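Local structure of hypothetical leucine rich repeat protein (Pseudoflavonifractor capillosus, 4OJU) at residues Ser3-Tyr14 with Ile18-Tyr29. The protein is of unknown function but probably binds other proteins through BspA-type leucine-rich repeats, and binds magnesium. Numbering follows the deposited sequence. Where two conformers were deposited one is given.
Sequences SVVESTVQVGPY and IWFDGTATLTRY
The carbonyl oxygen of Ile18 is gripped twice: Glu6 N reaches Ile18 O at 2.7 Å and Ser7 N at 3.2 Å, both in the carbonyl plane. Two consecutive donors on one acceptor make a classic beta bulge in the hairpin of strands 5-11 and 14-19. Ile18 N gives a nearly straight bond (172°) to Ser7 O, and Phe20 N binds Val4 O. On the face carrying Ser7 and Ile18, Ile18 CD1 rests against Val9 CG2, branched apolar chains that Val45 of strand 44-46 also covers. At the turn of Trp19-Gly22 aromatic faces receive aliphatic carbons: the backbone sets Glu6 CB 3.7 Å from the Phe20 ring centroid, the anti torsion (chi1 -177°) carries Glu6 CG to 3.5 Å from Phe20 CE1, and Val5 CG2 lies over the six-membered ring of Trp19, 3.8 Å from its centroid. Glu6 OE1 shares a water with Trp19 O, and Trp19 NE1 donates to Thr25 OG1 (2.8 Å), tying the indole to the next strand. A leucine at Trp19 would probably leave Val5 CG2 without its aromatic face and Thr25 OG1 without this donor. At the other end, Tyr14 CE1 lies 3.5 Å from Tyr29 CD1, at the edge of the Tyr29 ring, on which Phe63 stacks. Backbone hydrogen bonds, with the bulge, thus fix the register, while side-chain packing reaches strand 24-29 at the N-terminal end of the leucine-rich repeat sheet.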
ATOM      1  N   SER A   3     -30.476   2.907  17.268  1.00 51.25           N
ATOM      2  CA  SER A   3     -31.601   3.851  17.218  1.00 48.05           C
ATOM      3  C   SER A   3     -32.418   3.638  15.921  1.00 47.95           C
ATOM      4  O   SER A   3     -32.176   2.673  15.201  1.00 48.77           O
ATOM      5  CB  SER A   3     -31.090   5.290  17.332  1.00 45.71           C
ATOM      6  OG  SER A   3     -32.141   6.221  17.530  1.00 36.75           O
ATOM      7  N   VAL A   4     -33.387   4.532  15.644  1.00 40.07           N
ATOM      8  CA  VAL A   4     -34.278   4.531  14.473  1.00 38.95           C
ATOM      9  C   VAL A   4     -34.304   5.965  13.909  1.00 37.36           C
ATOM     10  O   VAL A   4     -34.140   6.909  14.682  1.00 36.29           O
ATOM     11  CB  VAL A   4     -35.688   3.992  14.894  1.00 44.77           C
ATOM     12  CG1 VAL A   4     -36.833   4.562  14.065  1.00 44.69           C
ATOM     13  CG2 VAL A   4     -35.707   2.472  14.861  1.00 45.48           C
ATOM     14  N   VAL A   5     -34.448   6.121  12.575  1.00 31.86           N
ATOM     15  CA  VAL A   5     -34.523   7.436  11.927  1.00 30.19           C
ATOM     16  C   VAL A   5     -35.866   8.109  12.284  1.00 33.69           C
ATOM     17  O   VAL A   5     -36.923   7.530  12.066  1.00 35.29           O
ATOM     18  CB  VAL A   5     -34.321   7.378  10.385  1.00 33.51           C
ATOM     19  CG1 VAL A   5     -34.499   8.768   9.758  1.00 33.17           C
ATOM     20  CG2 VAL A   5     -32.956   6.798  10.014  1.00 31.91           C
ATOM     21  N   GLU A   6     -35.809   9.327  12.836  1.00 29.00           N
ATOM     22  CA  GLU A   6     -37.010  10.112  13.140  1.00 28.73           C
ATOM     23  C   GLU A   6     -37.423  10.889  11.907  1.00 31.12           C
ATOM     24  O   GLU A   6     -38.594  10.890  11.573  1.00 31.13           O
ATOM     25  CB  GLU A   6     -36.785  11.063  14.314  1.00 30.10           C
ATOM     26  CG  GLU A   6     -38.044  11.837  14.687  1.00 38.44           C
ATOM     27  CD  GLU A   6     -37.875  12.812  15.837  1.00 55.08           C
ATOM     28  OE1 GLU A   6     -36.776  13.401  15.958  1.00 43.95           O
ATOM     29  OE2 GLU A   6     -38.853  13.018  16.593  1.00 53.33           O
ATOM     30  N   SER A   7     -36.474  11.586  11.249  1.00 28.52           N
ATOM     31  CA  SER A   7     -36.782  12.339  10.030  1.00 29.18           C
ATOM     32  C   SER A   7     -35.551  12.498   9.137  1.00 31.87           C
ATOM     33  O   SER A   7     -34.416  12.317   9.579  1.00 28.75           O
ATOM     34  CB  SER A   7     -37.410  13.700  10.346  1.00 35.10           C
ATOM     35  OG  SER A   7     -36.566  14.553  11.097  1.00 45.28           O
ATOM     36  N   THR A   8     -35.798  12.805   7.871  1.00 29.29           N
ATOM     37  CA  THR A   8     -34.757  13.029   6.868  1.00 28.49           C
ATOM     38  C   THR A   8     -34.858  14.478   6.446  1.00 33.49           C
ATOM     39  O   THR A   8     -35.958  14.958   6.137  1.00 34.67           O
ATOM     40  CB  THR A   8     -34.904  12.044   5.712  1.00 35.59           C
ATOM     41  OG1 THR A   8     -34.919  10.719   6.261  1.00 37.81           O
ATOM     42  CG2 THR A   8     -33.779  12.167   4.689  1.00 28.40           C
ATOM     43  N   VAL A   9     -33.726  15.188   6.471  1.00 27.52           N
ATOM     44  CA  VAL A   9     -33.699  16.605   6.143  1.00 27.89           C
ATOM     45  C   VAL A   9     -32.678  16.853   5.036  1.00 30.96           C
ATOM     46  O   VAL A   9     -31.560  16.328   5.088  1.00 29.62           O
ATOM     47  CB  VAL A   9     -33.422  17.477   7.403  1.00 31.97           C
ATOM     48  CG1 VAL A   9     -33.356  18.963   7.052  1.00 32.50           C
ATOM     49  CG2 VAL A   9     -34.503  17.270   8.466  1.00 32.24           C
ATOM     50  N   GLN A  10     -33.075  17.637   4.036  1.00 26.66           N
ATOM     51  CA  GLN A  10     -32.191  18.063   2.958  1.00 27.42           C
ATOM     52  C   GLN A  10     -31.790  19.529   3.187  1.00 32.20           C
ATOM     53  O   GLN A  10     -32.668  20.373   3.391  1.00 30.41           O
ATOM     54  CB  GLN A  10     -32.869  17.887   1.582  1.00 29.72           C
ATOM     55  CG  GLN A  10     -31.915  18.096   0.402  1.00 31.80           C
ATOM     56  CD  GLN A  10     -30.958  16.950   0.210  1.00 39.35           C
ATOM     57  OE1 GLN A  10     -31.237  15.799   0.567  1.00 29.17           O
ATOM     58  NE2 GLN A  10     -29.801  17.236  -0.373  1.00 35.12           N
ATOM     59  N   VAL A  11     -30.466  19.817   3.198  1.00 29.84           N
ATOM     60  CA  VAL A  11     -29.912  21.171   3.362  1.00 30.92           C
ATOM     61  C   VAL A  11     -28.968  21.361   2.215  1.00 33.26           C
ATOM     62  O   VAL A  11     -27.845  20.859   2.261  1.00 31.35           O
ATOM     63  CB  VAL A  11     -29.221  21.443   4.735  1.00 34.63           C
ATOM     64  CG1 VAL A  11     -28.811  22.909   4.853  1.00 35.65           C
ATOM     65  CG2 VAL A  11     -30.114  21.048   5.906  1.00 34.43           C
ATOM     66  N   GLY A  12     -29.448  22.020   1.162  1.00 31.10           N
ATOM     67  CA  GLY A  12     -28.660  22.198  -0.057  1.00 30.34           C
ATOM     68  C   GLY A  12     -28.180  20.855  -0.588  1.00 32.56           C
ATOM     69  O   GLY A  12     -29.009  19.971  -0.837  1.00 31.09           O
ATOM     70  N   PRO A  13     -26.848  20.610  -0.687  1.00 28.64           N
ATOM     71  CA  PRO A  13     -26.387  19.319  -1.221  1.00 27.94           C
ATOM     72  C   PRO A  13     -26.354  18.191  -0.181  1.00 30.66           C
ATOM     73  O   PRO A  13     -26.049  17.051  -0.523  1.00 29.45           O
ATOM     74  CB  PRO A  13     -24.971  19.642  -1.701  1.00 29.82           C
ATOM     75  CG  PRO A  13     -24.485  20.649  -0.709  1.00 34.11           C
ATOM     76  CD  PRO A  13     -25.710  21.510  -0.406  1.00 30.81           C
ATOM     77  N   TYR A  14     -26.657  18.511   1.085  1.00 26.80           N
ATOM     78  CA  TYR A  14     -26.564  17.533   2.169  1.00 25.79           C
ATOM     79  C   TYR A  14     -27.874  16.874   2.535  1.00 28.07           C
ATOM     80  O   TYR A  14     -28.883  17.562   2.750  1.00 26.31           O
ATOM     81  CB  TYR A  14     -26.030  18.218   3.438  1.00 26.38           C
ATOM     82  CG  TYR A  14     -24.715  18.920   3.247  1.00 27.24           C
ATOM     83  CD1 TYR A  14     -23.534  18.200   3.098  1.00 27.57           C
ATOM     84  CD2 TYR A  14     -24.644  20.311   3.213  1.00 28.86           C
ATOM     85  CE1 TYR A  14     -22.312  18.844   2.920  1.00 25.58           C
ATOM     86  CE2 TYR A  14     -23.432  20.964   3.022  1.00 29.98           C
ATOM     87  CZ  TYR A  14     -22.267  20.224   2.891  1.00 30.81           C
ATOM     88  OH  TYR A  14     -21.065  20.841   2.692  1.00 30.38           O
ATOM     89  N   ILE A  18     -31.976  12.258  10.990  1.00 24.77           N
ATOM     90  CA  ILE A  18     -32.054  12.619  12.403  1.00 25.02           C
ATOM     91  C   ILE A  18     -32.599  11.393  13.110  1.00 30.25           C
ATOM     92  O   ILE A  18     -33.681  10.927  12.753  1.00 28.55           O
ATOM     93  CB  ILE A  18     -32.928  13.894  12.626  1.00 28.30           C
ATOM     94  CG1 ILE A  18     -32.271  15.120  11.950  1.00 28.68           C
ATOM     95  CG2 ILE A  18     -33.186  14.147  14.114  1.00 29.43           C
ATOM     96  CD1 ILE A  18     -33.258  16.277  11.717  1.00 33.08           C
ATOM     97  N   TRP A  19     -31.857  10.897  14.113  1.00 27.63           N
ATOM     98  CA  TRP A  19     -32.167   9.701  14.890  1.00 29.83           C
ATOM     99  C   TRP A  19     -32.949  10.037  16.137  1.00 29.66           C
ATOM    100  O   TRP A  19     -32.843  11.153  16.632  1.00 28.54           O
ATOM    101  CB  TRP A  19     -30.846   9.027  15.279  1.00 30.29           C
ATOM    102  CG  TRP A  19     -30.019   8.671  14.090  1.00 32.41           C
ATOM    103  CD1 TRP A  19     -29.019   9.409  13.529  1.00 34.65           C
ATOM    104  CD2 TRP A  19     -30.145   7.493  13.301  1.00 33.68           C
ATOM    105  NE1 TRP A  19     -28.534   8.766  12.418  1.00 34.18           N
ATOM    106  CE2 TRP A  19     -29.213   7.590  12.249  1.00 36.79           C
ATOM    107  CE3 TRP A  19     -30.954   6.352  13.384  1.00 37.56           C
ATOM    108  CZ2 TRP A  19     -29.052   6.578  11.296  1.00 37.17           C
ATOM    109  CZ3 TRP A  19     -30.774   5.331  12.452  1.00 40.05           C
ATOM    110  CH2 TRP A  19     -29.840   5.456  11.416  1.00 39.74           C
ATOM    111  N   PHE A  20     -33.703   9.071  16.690  1.00 26.05           N
ATOM    112  CA  PHE A  20     -34.432   9.274  17.926  1.00 26.57           C
ATOM    113  C   PHE A  20     -33.481   9.517  19.141  1.00 32.88           C
ATOM    114  O   PHE A  20     -33.940  10.060  20.141  1.00 31.70           O
ATOM    115  CB  PHE A  20     -35.388   8.114  18.187  1.00 29.32           C
ATOM    116  CG  PHE A  20     -36.688   8.274  17.427  1.00 30.64           C
ATOM    117  CD1 PHE A  20     -37.633   9.214  17.822  1.00 33.43           C
ATOM    118  CD2 PHE A  20     -36.957   7.500  16.302  1.00 30.57           C
ATOM    119  CE1 PHE A  20     -38.828   9.366  17.112  1.00 33.85           C
ATOM    120  CE2 PHE A  20     -38.154   7.653  15.593  1.00 32.18           C
ATOM    121  CZ  PHE A  20     -39.075   8.589  15.997  1.00 31.41           C
ATOM    122  N   ASP A  21     -32.162   9.222  19.033  1.00 31.44           N
ATOM    123  CA  ASP A  21     -31.216   9.548  20.117  1.00 32.57           C
ATOM    124  C   ASP A  21     -30.829  11.064  20.111  1.00 36.26           C
ATOM    125  O   ASP A  21     -30.005  11.474  20.920  1.00 36.63           O
ATOM    126  CB  ASP A  21     -29.964   8.653  20.076  1.00 33.66           C
ATOM    127  CG  ASP A  21     -28.954   8.891  18.975  1.00 42.59           C
ATOM    128  OD1 ASP A  21     -29.226   9.712  18.080  1.00 42.13           O
ATOM    129  OD2 ASP A  21     -27.895   8.247  19.000  1.00 53.07           O
ATOM    130  N   GLY A  22     -31.429  11.850  19.216  1.00 30.90           N
ATOM    131  CA  GLY A  22     -31.230  13.296  19.127  1.00 30.19           C
ATOM    132  C   GLY A  22     -30.002  13.736  18.358  1.00 30.72           C
ATOM    133  O   GLY A  22     -29.574  14.880  18.499  1.00 30.35           O
ATOM    134  N   THR A  23     -29.417  12.845  17.553  1.00 24.80           N
ATOM    135  CA  THR A  23     -28.240  13.187  16.758  1.00 23.96           C
ATOM    136  C   THR A  23     -28.563  13.050  15.272  1.00 27.39           C
ATOM    137  O   THR A  23     -29.535  12.388  14.905  1.00 27.95           O
ATOM    138  CB  THR A  23     -27.022  12.317  17.133  1.00 28.35           C
ATOM    139  OG1 THR A  23     -27.246  10.984  16.688  1.00 30.36           O
ATOM    140  CG2 THR A  23     -26.706  12.341  18.634  1.00 26.65           C
ATOM    141  N   ALA A  24     -27.738  13.649  14.430  1.00 22.32           N
ATOM    142  CA  ALA A  24     -27.935  13.571  12.998  1.00 22.50           C
ATOM    143  C   ALA A  24     -26.718  12.964  12.308  1.00 27.01           C
ATOM    144  O   ALA A  24     -25.578  13.188  12.726  1.00 25.75           O
ATOM    145  CB  ALA A  24     -28.216  14.949  12.434  1.00 22.79           C
ATOM    146  N   THR A  25     -26.973  12.182  11.266  1.00 23.37           N
ATOM    147  CA  THR A  25     -25.925  11.601  10.434  1.00 22.51           C
ATOM    148  C   THR A  25     -26.023  12.222   9.064  1.00 25.67           C
ATOM    149  O   THR A  25     -27.132  12.279   8.502  1.00 25.98           O
ATOM    150  CB  THR A  25     -26.093  10.055  10.343  1.00 26.05           C
ATOM    151  OG1 THR A  25     -25.903   9.503  11.635  1.00 28.43           O
ATOM    152  CG2 THR A  25     -25.109   9.386   9.346  1.00 22.69           C
ATOM    153  N   LEU A  26     -24.871  12.667   8.518  1.00 22.52           N
ATOM    154  CA  LEU A  26     -24.791  13.172   7.147  0.50 22.24           C
ATOM    155  C   LEU A  26     -24.746  11.924   6.272  1.00 25.87           C
ATOM    156  O   LEU A  26     -23.738  11.208   6.281  1.00 22.76           O
ATOM    157  CB  LEU A  26     -23.553  14.078   6.950  0.50 22.06           C
ATOM    158  CG  LEU A  26     -23.505  14.933   5.661  0.50 26.51           C
ATOM    159  CD1 LEU A  26     -22.519  16.047   5.803  0.50 26.16           C
ATOM    160  CD2 LEU A  26     -23.120  14.109   4.423  0.50 26.11           C
ATOM    161  N   THR A  27     -25.856  11.609   5.588  1.00 23.49           N
ATOM    162  CA  THR A  27     -25.904  10.359   4.810  1.00 22.19           C
ATOM    163  C   THR A  27     -25.486  10.486   3.361  1.00 24.70           C
ATOM    164  O   THR A  27     -25.028   9.492   2.789  1.00 23.26           O
ATOM    165  CB  THR A  27     -27.302   9.735   4.876  1.00 28.23           C
ATOM    166  OG1 THR A  27     -28.251  10.648   4.327  1.00 27.75           O
ATOM    167  CG2 THR A  27     -27.702   9.337   6.292  1.00 28.58           C
ATOM    168  N   ARG A  28     -25.658  11.675   2.751  0.50 22.93           N
ATOM    169  CA  ARG A  28     -25.307  11.847   1.340  0.50 23.32           C
ATOM    170  C   ARG A  28     -24.984  13.292   0.969  0.50 27.24           C
ATOM    171  O   ARG A  28     -25.632  14.218   1.446  0.50 26.79           O
ATOM    172  CB  ARG A  28     -26.476  11.358   0.449  0.50 23.66           C
ATOM    173  CG  ARG A  28     -26.064  11.136  -1.015  0.50 36.55           C
ATOM    174  CD  ARG A  28     -27.231  10.852  -1.956  0.50 45.28           C
ATOM    175  NE  ARG A  28     -27.760  12.013  -2.686  0.50 59.44           N
ATOM    176  CZ  ARG A  28     -29.009  12.475  -2.586  0.50 74.01           C
ATOM    177  NH1 ARG A  28     -29.881  11.885  -1.778  0.50 59.07           N
ATOM    178  NH2 ARG A  28     -29.391  13.531  -3.288  0.50 64.60           N
ATOM    179  N   TYR A  29     -24.006  13.458   0.059  1.00 24.86           N
ATOM    180  CA  TYR A  29     -23.622  14.726  -0.533  1.00 25.15           C
ATOM    181  C   TYR A  29     -23.977  14.642  -2.011  1.00 29.82           C
ATOM    182  O   TYR A  29     -23.486  13.755  -2.711  1.00 28.20           O
ATOM    183  CB  TYR A  29     -22.142  15.009  -0.334  1.00 25.48           C
ATOM    184  CG  TYR A  29     -21.678  16.307  -0.953  1.00 26.85           C
ATOM    185  CD1 TYR A  29     -21.855  17.523  -0.288  1.00 28.25           C
ATOM    186  CD2 TYR A  29     -20.996  16.317  -2.164  1.00 27.34           C
ATOM    187  CE1 TYR A  29     -21.342  18.710  -0.805  1.00 29.00           C
ATOM    188  CE2 TYR A  29     -20.503  17.502  -2.708  1.00 28.26           C
ATOM    189  CZ  TYR A  29     -20.652  18.692  -2.009  1.00 34.05           C
ATOM    190  OH  TYR A  29     -20.124  19.857  -2.509  1.00 32.85           O
TER
HETATM  191  O   HOH W   1     -34.668  13.026  17.619  1.00 35.98           O